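Local coordinates for ABC transporter binding protein AcbH (Actinoplanes, PDB 3OO8) that serves as the extracellular solute receptor of a bacterial ABC transporter and binds beta-D-galactopyranose with exclusive preference, at residues 188-193 with 385-390; 209-212 with 216-219; 370-375 with 379-384. The protein carries 2 engineered substitutions. All coordinates share one frame; numbering follows the deposited sequence.

Interaction 1: 188-193 with 385-390; sequences WPALGT and KLIQQF
Ala190 and Leu191 meet Ile387 through aliphatic carbons alone, and the flat groups of the two segments, Trp188 and Phe390, take no part in that contact. The indole of Trp188 carries its neighbour's Pro189 CD on one face, 3.4 Å above the plane and displaced toward the rim. It also meets the ring of Trp245 with the planes inclined at about 60°, while the Phe390 ring meets Phe226 and Trp229 at about 55° each, so none of these pairs is a parallel stack.

Ile387 uses both of its branches. CG1 stands anti to the carbonyl carbon (chi1 -74°) and CG2 anti to the backbone N, which spreads the side chain into a fork. CG2 takes the methyl of Ala190, with Ala190 CB 3.7 Å from Ile387 CG2. The longer arm reaches the leucine, Leu191 CD2 lying 3.7 Å from Ile387 CD1. Ala190 points its CB toward the helix, whereas Leu191 comes near through CD2.

The backbones approach to 7.2 Å between Ala190 CA and Ile387 CA, consistent with a lone methyl on one side of the contact. Asp184 ties the segments together: its carboxylate accepts from Ala190 N and its carbonyl oxygen from Gln388 NE2. Trp229 of helix 220-232 also touches Ile387, and Leu191 also touches Met371 and the engineered Glu372, whose position belongs to the beta-D-galactose site.

All three touching residues are buried, and they join the 190-191 part of 188-193 to helix 377-392 as apolar packing just behind the sugar site of a class 2 solute-binding protein fold.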
ATOM      1  N   TRP A 188      11.980   6.318  -0.880  1.00 14.08           N
ATOM      2  CA  TRP A 188      10.785   5.644  -0.363  1.00 14.50           C
ATOM      3  C   TRP A 188      10.879   4.093  -0.271  1.00 14.05           C
ATOM      4  O   TRP A 188      10.246   3.520   0.610  1.00 14.69           O
ATOM      5  CB  TRP A 188       9.516   6.060  -1.126  1.00 14.31           C
ATOM      6  CG  TRP A 188       9.640   5.786  -2.601  1.00 12.46           C
ATOM      7  CD1 TRP A 188      10.053   6.665  -3.578  1.00 18.52           C
ATOM      8  CD2 TRP A 188       9.356   4.548  -3.268  1.00 11.29           C
ATOM      9  NE1 TRP A 188      10.078   6.039  -4.802  1.00 16.32           N
ATOM     10  CE2 TRP A 188       9.636   4.744  -4.648  1.00 14.66           C
ATOM     11  CE3 TRP A 188       8.909   3.286  -2.832  1.00 15.51           C
ATOM     12  CZ2 TRP A 188       9.468   3.732  -5.592  1.00 15.83           C
ATOM     13  CZ3 TRP A 188       8.738   2.269  -3.790  1.00 14.84           C
ATOM     14  CH2 TRP A 188       9.039   2.505  -5.153  1.00 17.58           C
ATOM     15  N   PRO A 189      11.668   3.405  -1.129  1.00 13.09           N
ATOM     16  CA  PRO A 189      11.628   1.935  -1.025  1.00 12.57           C
ATOM     17  C   PRO A 189      11.908   1.353   0.373  1.00 11.66           C
ATOM     18  O   PRO A 189      11.189   0.438   0.807  1.00 10.19           O
ATOM     19  CB  PRO A 189      12.718   1.474  -2.029  1.00 13.10           C
ATOM     20  CG  PRO A 189      12.695   2.572  -3.073  1.00 13.65           C
ATOM     21  CD  PRO A 189      12.541   3.840  -2.243  1.00 14.35           C
ATOM     22  N   ALA A 190      12.890   1.897   1.097  1.00 11.24           N
ATOM     23  CA  ALA A 190      13.264   1.347   2.409  1.00  9.93           C
ATOM     24  C   ALA A 190      12.204   1.552   3.476  1.00  9.60           C
ATOM     25  O   ALA A 190      12.240   0.881   4.514  1.00 10.04           O
ATOM     26  CB  ALA A 190      14.631   1.941   2.881  1.00 13.21           C
ATOM     27  N   LEU A 191      11.319   2.513   3.253  1.00  9.91           N
ATOM     28  CA  LEU A 191      10.227   2.709   4.217  1.00  8.39           C
ATOM     29  C   LEU A 191       9.418   1.418   4.343  1.00 11.49           C
ATOM     30  O   LEU A 191       8.885   1.127   5.414  1.00 10.82           O
ATOM     31  CB  LEU A 191       9.307   3.841   3.782  1.00 10.58           C
ATOM     32  CG  LEU A 191       9.951   5.226   3.565  1.00 12.70           C
ATOM     33  CD1 LEU A 191       8.841   6.248   3.313  1.00 16.27           C
ATOM     34  CD2 LEU A 191      10.769   5.562   4.828  1.00 16.13           C
ATOM     35  N   GLY A 192       9.321   0.652   3.256  1.00 10.59           N
ATOM     36  CA  GLY A 192       8.566  -0.616   3.283  1.00  7.97           C
ATOM     37  C   GLY A 192       9.176  -1.632   4.232  1.00 10.25           C
ATOM     38  O   GLY A 192       8.480  -2.474   4.782  1.00  8.87           O
ATOM     39  N   THR A 193      10.504  -1.640   4.339  1.00  9.69           N
ATOM     40  CA  THR A 193      11.161  -2.549   5.269  1.00  8.25           C
ATOM     41  C   THR A 193      10.869  -2.122   6.723  1.00  9.24           C
ATOM     42  O   THR A 193      10.609  -2.972   7.588  1.00 10.56           O
ATOM     43  CB  THR A 193      12.667  -2.660   4.983  1.00 10.46           C
ATOM     44  OG1 THR A 193      12.823  -3.387   3.756  1.00 12.09           O
ATOM     45  CG2 THR A 193      13.348  -3.417   6.102  1.00 10.61           C
ATOM     46  N   LYS A 385      15.291  10.218   4.972  1.00 16.54           N
ATOM     47  CA  LYS A 385      16.683  10.551   5.152  1.00 18.87           C
ATOM     48  C   LYS A 385      17.253   9.836   6.368  1.00 16.98           C
ATOM     49  O   LYS A 385      18.402   9.373   6.346  1.00 17.15           O
ATOM     50  CB  LYS A 385      16.837  12.070   5.327  1.00 21.62           C
ATOM     51  CG  LYS A 385      18.233  12.569   5.060  1.00 29.18           C
ATOM     52  CD  LYS A 385      18.342  14.088   5.249  1.00 33.31           C
ATOM     53  CE  LYS A 385      17.457  14.864   4.279  1.00 37.49           C
ATOM     54  NZ  LYS A 385      16.063  15.002   4.797  1.00 42.72           N
ATOM     55  N   LEU A 386      16.435   9.728   7.416  1.00 16.16           N
ATOM     56  CA  LEU A 386      16.928   9.094   8.642  1.00 16.18           C
ATOM     57  C   LEU A 386      17.174   7.606   8.398  1.00 17.77           C
ATOM     58  O   LEU A 386      18.117   7.037   8.916  1.00 15.55           O
ATOM     59  CB  LEU A 386      15.972   9.330   9.829  1.00 15.29           C
ATOM     60  CG  LEU A 386      15.853  10.805  10.187  1.00 10.88           C
ATOM     61  CD1 LEU A 386      14.694  10.988  11.184  1.00 12.71           C
ATOM     62  CD2 LEU A 386      17.178  11.309  10.794  1.00 15.98           C
ATOM     63  N   ILE A 387      16.325   6.972   7.587  1.00 15.26           N
ATOM     64  CA  ILE A 387      16.521   5.564   7.279  1.00 14.45           C
ATOM     65  C   ILE A 387      17.739   5.361   6.393  1.00 16.00           C
ATOM     66  O   ILE A 387      18.439   4.395   6.553  1.00 16.29           O
ATOM     67  CB  ILE A 387      15.227   4.898   6.769  1.00 12.52           C
ATOM     68  CG1 ILE A 387      14.296   4.718   7.974  1.00 15.14           C
ATOM     69  CG2 ILE A 387      15.523   3.580   6.062  1.00 15.06           C
ATOM     70  CD1 ILE A 387      12.874   4.329   7.630  1.00 14.80           C
ATOM     71  N   GLN A 388      18.017   6.325   5.517  1.00 16.74           N
ATOM     72  CA  GLN A 388      19.243   6.256   4.703  1.00 17.18           C
ATOM     73  C   GLN A 388      20.467   6.349   5.593  1.00 18.02           C
ATOM     74  O   GLN A 388      21.463   5.634   5.389  1.00 17.84           O
ATOM     75  CB  GLN A 388      19.268   7.357   3.650  1.00 16.24           C
ATOM     76  CG  GLN A 388      18.424   7.023   2.427  1.00 16.02           C
ATOM     77  CD  GLN A 388      18.285   8.174   1.477  1.00 20.25           C
ATOM     78  OE1 GLN A 388      18.427   9.341   1.857  1.00 25.30           O
ATOM     79  NE2 GLN A 388      17.994   7.860   0.226  1.00 19.70           N
ATOM     80  N   GLN A 389      20.370   7.185   6.620  1.00 18.91           N
ATOM     81  CA  GLN A 389      21.467   7.334   7.574  1.00 20.69           C
ATOM     82  C   GLN A 389      21.707   6.004   8.321  1.00 20.35           C
ATOM     83  O   GLN A 389      22.853   5.566   8.490  1.00 20.91           O
ATOM     84  CB  GLN A 389      21.184   8.524   8.503  1.00 19.53           C
ATOM     85  CG  GLN A 389      22.325   8.869   9.441  1.00 27.15           C
ATOM     86  CD  GLN A 389      22.090  10.175  10.194  1.00 30.58           C
ATOM     87  OE1 GLN A 389      21.044  10.820  10.043  1.00 28.17           O
ATOM     88  NE2 GLN A 389      23.059  10.556  11.028  1.00 25.71           N
ATOM     89  N   PHE A 390      20.630   5.315   8.701  1.00 18.86           N
ATOM     90  CA  PHE A 390      20.747   4.001   9.324  1.00 17.72           C
ATOM     91  C   PHE A 390      21.409   2.980   8.380  1.00 16.69           C
ATOM     92  O   PHE A 390      22.321   2.246   8.759  1.00 18.17           O
ATOM     93  CB  PHE A 390      19.373   3.468   9.772  1.00 16.36           C
ATOM     94  CG  PHE A 390      19.418   2.037  10.225  1.00 12.85           C
ATOM     95  CD1 PHE A 390      19.895   1.696  11.492  1.00 14.08           C
ATOM     96  CD2 PHE A 390      19.023   1.007   9.371  1.00 15.63           C
ATOM     97  CE1 PHE A 390      19.946   0.351  11.907  1.00 17.23           C
ATOM     98  CE2 PHE A 390      19.094  -0.326   9.777  1.00 11.44           C
ATOM     99  CZ  PHE A 390      19.546  -0.663  11.034  1.00 11.14           C
TER

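Interaction 2: 209-212 with 216-219; sequences KLMK and PWTD
Leu210 lies over one face of the Trp217 indole, and each outer carbon of its side chain has its own place there. With CG anti to the backbone N (chi1 -177°), the branch point leaves CB toward the loop and comes within 4.1 Å of Trp217 CE2. Leu210 CD1 sits 3.9 Å from the centroid of the five-membered ring and 11° off its normal, a CH-pi contact over the face; the same methyl also touches Pro216 O. Leu210 CD2 covers the six-membered half, 3.9 Å from Trp217 CZ3. Met211 CE approaches that half obliquely, 3.7 Å from Trp217 CH2.

At the indole edge, in the ring plane, a water accepts from Trp217 NE1 at 3.0 Å and donates to Leu210 O. A type I turn from Pro216 to Asp219 presents the ring, Glu407 holds Trp217 N, and Asp219 caps helix 220-232 through Gly221 N. With an alanine here, the water would probably lose its NE1 donor and a gap would open beneath the Leu210 methyls. The contact thus pairs a dispersive grip on the ring face with a single water bridge that satisfies the indole N-H and a carbonyl near the end of helix 204-212.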
ATOM      1  N   LYS A 209      -0.406   3.665  15.687  1.00 11.50           N
ATOM      2  CA  LYS A 209      -0.171   4.626  16.776  1.00 11.85           C
ATOM      3  C   LYS A 209       1.104   5.399  16.524  1.00 13.49           C
ATOM      4  O   LYS A 209       1.136   6.632  16.683  1.00 14.08           O
ATOM      5  CB  LYS A 209      -0.101   3.926  18.127  1.00 12.64           C
ATOM      6  CG  LYS A 209      -1.454   3.529  18.727  1.00 15.63           C
ATOM      7  CD  LYS A 209      -1.198   2.798  20.037  1.00 26.00           C
ATOM      8  CE  LYS A 209      -2.486   2.510  20.770  1.00 31.16           C
ATOM      9  NZ  LYS A 209      -2.165   1.728  21.998  1.00 43.45           N
ATOM     10  N   LEU A 210       2.149   4.685  16.088  1.00 11.05           N
ATOM     11  CA  LEU A 210       3.412   5.337  15.790  1.00 10.09           C
ATOM     12  C   LEU A 210       3.236   6.325  14.631  1.00 12.96           C
ATOM     13  O   LEU A 210       3.720   7.456  14.678  1.00 12.04           O
ATOM     14  CB  LEU A 210       4.508   4.310  15.450  1.00 10.25           C
ATOM     15  CG  LEU A 210       5.909   4.880  15.181  1.00 10.25           C
ATOM     16  CD1 LEU A 210       6.504   5.567  16.413  1.00 11.60           C
ATOM     17  CD2 LEU A 210       6.873   3.817  14.651  1.00  8.92           C
ATOM     18  N   MET A 211       2.514   5.890  13.591  1.00 10.37           N
ATOM     19  CA  MET A 211       2.219   6.769  12.463  1.00 11.66           C
ATOM     20  C   MET A 211       1.489   8.019  12.871  1.00 11.60           C
ATOM     21  O   MET A 211       1.750   9.065  12.289  1.00 13.37           O
ATOM     22  CB  MET A 211       1.408   6.036  11.396  1.00 11.44           C
ATOM     23  CG  MET A 211       2.245   4.951  10.710  1.00 10.83           C
ATOM     24  SD  MET A 211       3.819   5.267   9.907  1.00 13.61           S
ATOM     25  CE  MET A 211       5.016   4.966  11.197  1.00 16.34           C
ATOM     26  N   LYS A 212       0.560   7.889  13.811  1.00 12.63           N
ATOM     27  CA  LYS A 212      -0.238   9.033  14.286  1.00 13.85           C
ATOM     28  C   LYS A 212       0.477   9.835  15.395  1.00 16.52           C
ATOM     29  O   LYS A 212      -0.018  10.882  15.834  1.00 17.82           O
ATOM     30  CB  LYS A 212      -1.604   8.563  14.717  1.00 14.20           C
ATOM     31  CG  LYS A 212      -2.483   8.050  13.537  1.00 15.88           C
ATOM     32  CD  LYS A 212      -3.814   7.560  14.021  1.00 17.75           C
ATOM     33  CE  LYS A 212      -4.705   7.126  12.868  1.00 16.20           C
ATOM     34  NZ  LYS A 212      -4.942   8.206  11.837  1.00 16.63           N
ATOM     35  N   PRO A 216       5.848   7.654  20.773  1.00 15.39           N
ATOM     36  CA  PRO A 216       6.975   8.426  20.221  1.00 12.67           C
ATOM     37  C   PRO A 216       8.007   7.580  19.470  1.00 12.23           C
ATOM     38  O   PRO A 216       8.078   6.370  19.684  1.00 12.73           O
ATOM     39  CB  PRO A 216       7.652   9.001  21.466  1.00 15.38           C
ATOM     40  CG  PRO A 216       7.298   8.054  22.549  1.00 18.17           C
ATOM     41  CD  PRO A 216       6.000   7.372  22.211  1.00 15.83           C
ATOM     42  N   TRP A 217       8.783   8.223  18.603  1.00 12.71           N
ATOM     43  CA  TRP A 217       9.800   7.517  17.835  1.00 12.12           C
ATOM     44  C   TRP A 217      10.911   7.017  18.715  1.00 14.58           C
ATOM     45  O   TRP A 217      11.706   6.235  18.243  1.00 11.85           O
ATOM     46  CB  TRP A 217      10.339   8.373  16.693  1.00 12.39           C
ATOM     47  CG  TRP A 217       9.299   8.485  15.593  1.00 13.20           C
ATOM     48  CD1 TRP A 217       8.252   9.362  15.548  1.00 14.38           C
ATOM     49  CD2 TRP A 217       9.163   7.617  14.461  1.00 14.39           C
ATOM     50  NE1 TRP A 217       7.493   9.121  14.412  1.00 12.37           N
ATOM     51  CE2 TRP A 217       8.025   8.047  13.744  1.00 14.28           C
ATOM     52  CE3 TRP A 217       9.915   6.528  13.970  1.00 17.36           C
ATOM     53  CZ2 TRP A 217       7.618   7.441  12.544  1.00 16.61           C
ATOM     54  CZ3 TRP A 217       9.504   5.914  12.756  1.00 15.61           C
ATOM     55  CH2 TRP A 217       8.364   6.381  12.071  1.00 14.92           C
ATOM     56  N   THR A 218      10.960   7.476  19.964  1.00 13.85           N
ATOM     57  CA  THR A 218      11.952   7.025  20.939  1.00 14.85           C
ATOM     58  C   THR A 218      11.488   5.774  21.679  1.00 15.47           C
ATOM     59  O   THR A 218      12.205   5.255  22.543  1.00 17.63           O
ATOM     60  CB  THR A 218      12.237   8.128  21.965  1.00 14.45           C
ATOM     61  OG1 THR A 218      10.987   8.733  22.351  1.00 16.58           O
ATOM     62  CG2 THR A 218      13.152   9.171  21.363  1.00 17.27           C
ATOM     63  N   ASP A 219      10.295   5.286  21.346  1.00 13.69           N
ATOM     64  CA  ASP A 219       9.755   4.135  22.059  1.00 14.44           C
ATOM     65  C   ASP A 219      10.608   2.892  21.860  1.00 15.49           C
ATOM     66  O   ASP A 219      11.166   2.710  20.784  1.00 14.61           O
ATOM     67  CB  ASP A 219       8.339   3.847  21.591  1.00 14.71           C
ATOM     68  CG  ASP A 219       7.655   2.810  22.447  1.00 16.82           C
ATOM     69  OD1 ASP A 219       7.145   3.189  23.523  1.00 18.32           O
ATOM     70  OD2 ASP A 219       7.586   1.630  22.035  1.00 13.90           O
TER
HETATM   71  O   HOH W   1       4.728   9.920  13.674  1.00 17.51           O

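Interaction 3: 370-375 with 379-384. Engineered in segment 370-375: Glu372 (natural residue Asp).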
ATOM      1  N   PHE A 370       1.187   1.742   3.471  1.00 10.35           N
ATOM      2  CA  PHE A 370       2.575   2.228   3.220  1.00 10.77           C
ATOM      3  C   PHE A 370       2.810   3.505   4.013  1.00 11.93           C
ATOM      4  O   PHE A 370       1.901   4.303   4.195  1.00 11.41           O
ATOM      5  CB  PHE A 370       2.884   2.399   1.724  1.00 12.09           C
ATOM      6  CG  PHE A 370       4.343   2.679   1.436  1.00 11.61           C
ATOM      7  CD1 PHE A 370       5.317   1.687   1.578  1.00 10.28           C
ATOM      8  CD2 PHE A 370       4.719   3.934   0.975  1.00 11.82           C
ATOM      9  CE1 PHE A 370       6.663   1.965   1.284  1.00 11.97           C
ATOM     10  CE2 PHE A 370       6.060   4.201   0.685  1.00 13.25           C
ATOM     11  CZ  PHE A 370       7.017   3.214   0.844  1.00 10.90           C
ATOM     12  N   MET A 371       4.028   3.680   4.509  1.00  9.39           N
ATOM     13  CA  MET A 371       4.295   4.816   5.403  1.00  9.58           C
ATOM     14  C   MET A 371       3.877   6.165   4.836  1.00 10.72           C
ATOM     15  O   MET A 371       3.347   7.011   5.558  1.00 11.07           O
ATOM     16  CB  MET A 371       5.770   4.838   5.813  1.00 11.17           C
ATOM     17  CG  MET A 371       6.006   5.887   6.913  1.00 13.31           C
ATOM     18  SD  MET A 371       7.765   6.085   7.331  1.00 12.90           S
ATOM     19  CE  MET A 371       8.154   4.465   8.012  1.00 13.49           C
ATOM     20  N   GLU A 372       4.078   6.368   3.541  1.00 10.84           N
ATOM     21  CA  GLU A 372       3.712   7.641   2.920  1.00 13.10           C
ATOM     22  C   GLU A 372       2.227   8.016   2.996  1.00 11.86           C
ATOM     23  O   GLU A 372       1.878   9.204   2.847  1.00 14.14           O
ATOM     24  CB  GLU A 372       4.164   7.647   1.473  1.00 15.33           C
ATOM     25  CG  GLU A 372       5.654   7.693   1.347  1.00 20.23           C
ATOM     26  CD  GLU A 372       6.170   9.055   1.020  1.00 31.75           C
ATOM     27  OE1 GLU A 372       5.619  10.075   1.528  1.00 27.74           O
ATOM     28  OE2 GLU A 372       7.135   9.077   0.218  1.00 31.55           O
ATOM     29  N   ARG A 373       1.366   7.023   3.202  1.00  9.97           N
ATOM     30  CA  ARG A 373      -0.070   7.263   3.314  1.00 10.25           C
ATOM     31  C   ARG A 373      -0.557   7.077   4.732  1.00 13.39           C
ATOM     32  O   ARG A 373      -1.608   7.621   5.093  1.00 12.90           O
ATOM     33  CB  ARG A 373      -0.835   6.314   2.374  1.00 11.21           C
ATOM     34  CG  ARG A 373      -0.581   6.601   0.913  1.00 11.98           C
ATOM     35  CD  ARG A 373      -1.397   5.641   0.054  1.00 17.19           C
ATOM     36  NE  ARG A 373      -1.355   6.016  -1.361  1.00 23.92           N
ATOM     37  CZ  ARG A 373      -2.160   5.485  -2.286  1.00 21.43           C
ATOM     38  NH1 ARG A 373      -3.051   4.587  -1.925  1.00 12.33           N
ATOM     39  NH2 ARG A 373      -2.100   5.877  -3.557  1.00 21.86           N
ATOM     40  N   ASP A 374       0.186   6.347   5.566  1.00 11.06           N
ATOM     41  CA  ASP A 374      -0.295   6.137   6.941  1.00  9.20           C
ATOM     42  C   ASP A 374       0.087   7.248   7.922  1.00 10.05           C
ATOM     43  O   ASP A 374      -0.503   7.353   9.005  1.00 11.51           O
ATOM     44  CB  ASP A 374       0.160   4.775   7.502  1.00  8.50           C
ATOM     45  CG  ASP A 374      -0.706   3.623   7.008  1.00 12.28           C
ATOM     46  OD1 ASP A 374      -1.952   3.804   6.994  1.00 13.04           O
ATOM     47  OD2 ASP A 374      -0.128   2.553   6.738  1.00 12.27           O
ATOM     48  N   THR A 375       1.096   8.029   7.570  1.00 11.24           N
ATOM     49  CA  THR A 375       1.483   9.180   8.391  1.00 13.86           C
ATOM     50  C   THR A 375       1.359  10.423   7.524  1.00 16.91           C
ATOM     51  O   THR A 375       0.961  10.348   6.348  1.00 15.98           O
ATOM     52  CB  THR A 375       2.916   9.032   8.997  1.00 13.36           C
ATOM     53  OG1 THR A 375       3.110  10.039  10.005  1.00 15.21           O
ATOM     54  CG2 THR A 375       4.008   9.148   7.933  1.00 15.05           C
ATOM     55  N   MET A 379       6.227  13.784   7.805  1.00 13.23           N
ATOM     56  CA  MET A 379       6.811  12.763   8.713  1.00 12.29           C
ATOM     57  C   MET A 379       7.452  11.644   7.903  1.00 13.98           C
ATOM     58  O   MET A 379       8.581  11.248   8.161  1.00 12.75           O
ATOM     59  CB  MET A 379       5.764  12.229   9.695  1.00 12.35           C
ATOM     60  CG  MET A 379       6.353  11.355  10.844  1.00 12.40           C
ATOM     61  SD  MET A 379       7.524  12.237  11.916  1.00 14.43           S
ATOM     62  CE  MET A 379       9.082  11.370  11.624  1.00 14.13           C
ATOM     63  N   ALA A 380       6.737  11.121   6.906  1.00 14.33           N
ATOM     64  CA  ALA A 380       7.382  10.136   6.023  1.00 12.06           C
ATOM     65  C   ALA A 380       8.634  10.657   5.340  1.00 13.83           C
ATOM     66  O   ALA A 380       9.620   9.919   5.205  1.00 14.13           O
ATOM     67  CB  ALA A 380       6.378   9.633   4.985  1.00 15.26           C
ATOM     68  N   ASN A 381       8.600  11.907   4.881  1.00 13.06           N
ATOM     69  CA  ASN A 381       9.783  12.461   4.195  1.00 13.61           C
ATOM     70  C   ASN A 381      10.961  12.600   5.147  1.00 11.21           C
ATOM     71  O   ASN A 381      12.118  12.348   4.767  1.00 14.90           O
ATOM     72  CB  ASN A 381       9.475  13.809   3.544  1.00 16.85           C
ATOM     73  CG  ASN A 381       8.599  13.659   2.322  1.00 21.93           C
ATOM     74  OD1 ASN A 381       8.607  12.614   1.666  1.00 28.85           O
ATOM     75  ND2 ASN A 381       7.810  14.691   2.025  1.00 27.95           N
ATOM     76  N   ALA A 382      10.673  12.911   6.398  1.00 12.82           N
ATOM     77  CA  ALA A 382      11.733  13.053   7.393  1.00 13.41           C
ATOM     78  C   ALA A 382      12.370  11.674   7.620  1.00 13.41           C
ATOM     79  O   ALA A 382      13.587  11.550   7.816  1.00 15.02           O
ATOM     80  CB  ALA A 382      11.139  13.616   8.701  1.00 13.46           C
ATOM     81  N   MET A 383      11.540  10.624   7.617  1.00 12.41           N
ATOM     82  CA  MET A 383      12.051   9.272   7.858  1.00 12.31           C
ATOM     83  C   MET A 383      12.911   8.772   6.711  1.00 13.67           C
ATOM     84  O   MET A 383      13.776   7.942   6.918  1.00 14.25           O
ATOM     85  CB  MET A 383      10.921   8.256   8.115  1.00 11.49           C
ATOM     86  CG  MET A 383      10.172   8.472   9.431  1.00 11.06           C
ATOM     87  SD  MET A 383      11.267   8.608  10.877  1.00 13.98           S
ATOM     88  CE  MET A 383      12.203   7.083  10.774  1.00 17.55           C
ATOM     89  N   ILE A 384      12.615   9.201   5.483  1.00 14.12           N
ATOM     90  CA  ILE A 384      13.448   8.788   4.344  1.00 14.51           C
ATOM     91  C   ILE A 384      14.926   8.999   4.593  1.00 17.27           C
ATOM     92  O   ILE A 384      15.736   8.083   4.428  1.00 16.38           O
ATOM     93  CB  ILE A 384      12.988   9.484   3.054  1.00 15.56           C
ATOM     94  CG1 ILE A 384      11.646   8.875   2.606  1.00 14.36           C
ATOM     95  CG2 ILE A 384      14.036   9.333   1.955  1.00 14.77           C
ATOM     96  CD1 ILE A 384      11.001   9.546   1.385  1.00 17.58           C
TER
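Ala380 CB lies at the centre of this contact, with Glu372 and Thr375 bearing on it. Engineered Glu372, an aspartate in the natural protein, bends at chi2 (-101°) and brings OE1 to 3.6 Å from Ala380 CB. Its carboxylate plane stands at 90° to the amide of Asn381, and Glu372 OE1 lies 3.9 Å from Asn381 OD1, a distance between two acceptors. Thr375 lays CG2 against the backbone, 3.5 Å from Ala380 N, while OG1 rests beside Met379 CB and spends its hydrogen bond on Met211 O of helix 204-212. Met371 crosses Met383 at about a right angle, its SD 3.9 Å from Met383 CB.

The short helix 371-374 packs against helix 377-392, and it carries two residues of the beta-D-galactose site in this class 2 solute-binding protein, the engineered Glu372 and Arg373.

Further out, Phe370 O accepts from both Arg373 N and Asp374 N, closing the first turn. The Phe370 ring stacks on Trp142, another sugar-binding residue, and Arg373, whose CB points away from 379-384, forms a salt bridge with Asp301 and bonds through NE to a glycerol, probably from the crystallisation liquor. Leu191, Phe194 and Met211 pack around Met371, and Trp217 touches Met383.

Overall arrangement
All three contacts are largely buried; interactions 1 and 3 pair helical segments, interaction 2 a helix and the loop after it. Interactions 1 and 3 share helix 377-392, and Phe370 and Ile384 both pack against Leu191 where they meet. Interaction 2 lies farthest out, its centre about 20 Å from the centre of the chain, and joins interaction 3 through Met211 and through Trp217 against Met383. The chemistry follows place: 188-193 with 385-390 is purely aliphatic, 209-212 with 216-219 adds an aromatic face and a water between helix end and loop, and 370-375 with 379-384, nearest the centre, is mixed, its carboxylate and amide more exposed than Ala380 and beside the sugar site.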